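Local coordinates for 6-carboxyhexanoate--CoA ligase (Aquifex aeolicus, PDB 5TV6), which belongs to the BioW family of acid–CoA ligases, at residues A[179-184]-A[203-208]. Numbering follows the deposited sequence.
Sequences LCWSDD and TPLKEK. With PML (pimelic acid), chain C.
One wall of the pimelic acid pocket, where strand 177-181 runs out into the turn 182-184, is backed by the loop that follows strand 198-203, with Lys206 and Leu205 reaching across to Ser182, Asp184 and Trp181. The Lys206 side chain runs out straight past CG and passes the Trp181 indole obliquely, its CD 3.3 Å from Trp181 CD1. Its ammonium ends among backbone carbonyls: Lys206 NZ donates to Asp184 O at 2.6 Å, from 58° out of the carbonyl plane, while Ser182 O is modelled too close to NZ for its geometry to be trusted. Leu205 O sits 3.7 Å above the centre of one face of the Trp181 ring and also accepts from Arg77 of helix 73-85, while Leu205 CB packs on Trp181 CB at 3.9 Å. A chi1 of 61° at Trp181 turns the indole to this loop. Ser182 OG accepts from Asp184 N at 3.2 Å in an ST turn and donates to PML O12 at 3.1 Å. Asp184 OD1 accepts from Asp186 N, and OD2 pairs with Arg159, which also hydrogen-bonds the pimelic acid. The lysine bond to Asp184 O is consistent with a held turn, in which Ser182 OG bridges Asp184 N and the acid.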
# COMPACT_ATOMS: atom_id res chain seq x y z
N LEU A 179 6.43 -2.92 5.27
CA LEU A 179 6.17 -4.35 5.21
C LEU A 179 4.70 -4.55 4.89
O LEU A 179 3.84 -3.89 5.47
CB LEU A 179 6.53 -5.03 6.53
CG LEU A 179 6.00 -6.46 6.67
CD1 LEU A 179 6.79 -7.38 5.79
CD2 LEU A 179 6.06 -6.91 8.12
N CYS A 180 4.41 -5.47 3.96
CA CYS A 180 3.06 -5.62 3.42
C CYS A 180 2.87 -7.00 2.81
O CYS A 180 3.73 -7.45 2.04
CB CYS A 180 2.79 -4.54 2.34
SG CYS A 180 1.32 -4.85 1.32
N TRP A 181 1.76 -7.66 3.14
CA TRP A 181 1.24 -8.69 2.27
C TRP A 181 -0.28 -8.58 2.24
O TRP A 181 -0.88 -7.82 3.00
CB TRP A 181 1.72 -10.10 2.66
CG TRP A 181 1.37 -10.65 4.02
CD1 TRP A 181 0.23 -11.30 4.37
CD2 TRP A 181 2.22 -10.68 5.18
NE1 TRP A 181 0.30 -11.70 5.69
CE2 TRP A 181 1.51 -11.33 6.20
CE3 TRP A 181 3.51 -10.19 5.45
CZ2 TRP A 181 2.03 -11.51 7.48
CZ3 TRP A 181 4.03 -10.37 6.71
CH2 TRP A 181 3.29 -11.02 7.72
N SER A 182 -0.89 -9.31 1.32
CA SER A 182 -2.30 -9.11 1.04
C SER A 182 -3.15 -9.83 2.08
O SER A 182 -2.72 -10.79 2.72
CB SER A 182 -2.64 -9.63 -0.35
OG SER A 182 -3.94 -9.24 -0.77
N ASP A 183 -4.38 -9.36 2.24
CA ASP A 183 -5.33 -10.13 3.04
C ASP A 183 -6.19 -11.04 2.19
O ASP A 183 -6.85 -11.93 2.75
CB ASP A 183 -6.20 -9.22 3.91
CG ASP A 183 -6.64 -7.96 3.20
OD1 ASP A 183 -7.36 -8.07 2.17
OD2 ASP A 183 -6.31 -6.86 3.70
N ASP A 184 -6.20 -10.86 0.87
CA ASP A 184 -6.79 -11.86 -0.02
C ASP A 184 -6.16 -13.22 0.27
O ASP A 184 -4.93 -13.33 0.27
CB ASP A 184 -6.55 -11.45 -1.47
CG ASP A 184 -7.17 -12.42 -2.48
OD1 ASP A 184 -7.18 -13.65 -2.27
OD2 ASP A 184 -7.63 -11.94 -3.54
N THR A 203 7.57 -13.96 -2.12
CA THR A 203 6.44 -14.88 -2.21
C THR A 203 6.72 -16.02 -1.26
O THR A 203 7.90 -16.30 -0.99
CB THR A 203 6.17 -15.38 -3.64
OG1 THR A 203 6.10 -14.24 -4.50
CG2 THR A 203 4.82 -16.09 -3.73
N PRO A 204 5.66 -16.78 -0.93
CA PRO A 204 4.78 -17.06 0.23
C PRO A 204 5.10 -16.25 1.48
O PRO A 204 5.83 -16.72 2.32
CB PRO A 204 5.00 -18.55 0.48
CG PRO A 204 6.35 -18.80 -0.04
CD PRO A 204 6.27 -18.06 -1.34
N LEU A 205 4.54 -15.04 1.60
CA LEU A 205 4.60 -14.33 2.87
C LEU A 205 3.51 -14.79 3.83
O LEU A 205 3.46 -14.31 4.97
CB LEU A 205 4.51 -12.83 2.65
CG LEU A 205 5.87 -12.19 2.41
CD1 LEU A 205 5.75 -10.71 2.09
CD2 LEU A 205 6.75 -12.42 3.63
N LYS A 206 2.65 -15.72 3.41
CA LYS A 206 1.58 -16.25 4.23
C LYS A 206 1.04 -17.47 3.50
O LYS A 206 1.16 -17.57 2.28
CB LYS A 206 0.46 -15.23 4.45
CG LYS A 206 -0.52 -15.15 3.27
CD LYS A 206 -1.48 -13.98 3.37
CE LYS A 206 -2.61 -14.10 2.37
NZ LYS A 206 -3.52 -12.92 2.42
N GLU A 207 0.44 -18.38 4.26
CA GLU A 207 -0.12 -19.59 3.68
C GLU A 207 -1.36 -19.26 2.86
O GLU A 207 -2.11 -18.34 3.17
CB GLU A 207 -0.49 -20.59 4.77
CG GLU A 207 -0.14 -22.04 4.46
CD GLU A 207 1.31 -22.37 4.77
OE1 GLU A 207 1.95 -23.06 3.94
OE2 GLU A 207 1.82 -21.94 5.83
N LYS A 208 -1.56 -20.03 1.79
CA LYS A 208 -2.82 -19.92 1.07
C LYS A 208 -3.98 -20.14 2.05
O LYS A 208 -3.83 -20.81 3.07
CB LYS A 208 -2.88 -20.94 -0.07
CG LYS A 208 -3.47 -20.38 -1.34
CD LYS A 208 -3.88 -21.49 -2.31
CE LYS A 208 -4.86 -20.99 -3.38
NZ LYS A 208 -4.16 -20.47 -4.61
C1 PML C . -2.30 -5.95 -1.53
O11 PML C . -2.59 -5.47 -0.40
O12 PML C . -3.17 -6.58 -2.22
C2 PML C . -0.88 -5.79 -2.06
C3 PML C . -0.34 -7.14 -2.50
C4 PML C . 1.18 -7.15 -2.60
C5 PML C . 1.64 -6.76 -4.00
C6 PML C . 2.85 -7.61 -4.35
C7 PML C . 3.15 -7.58 -5.84
O71 PML C . 3.86 -6.64 -6.29
O72 PML C . 2.71 -8.48 -6.61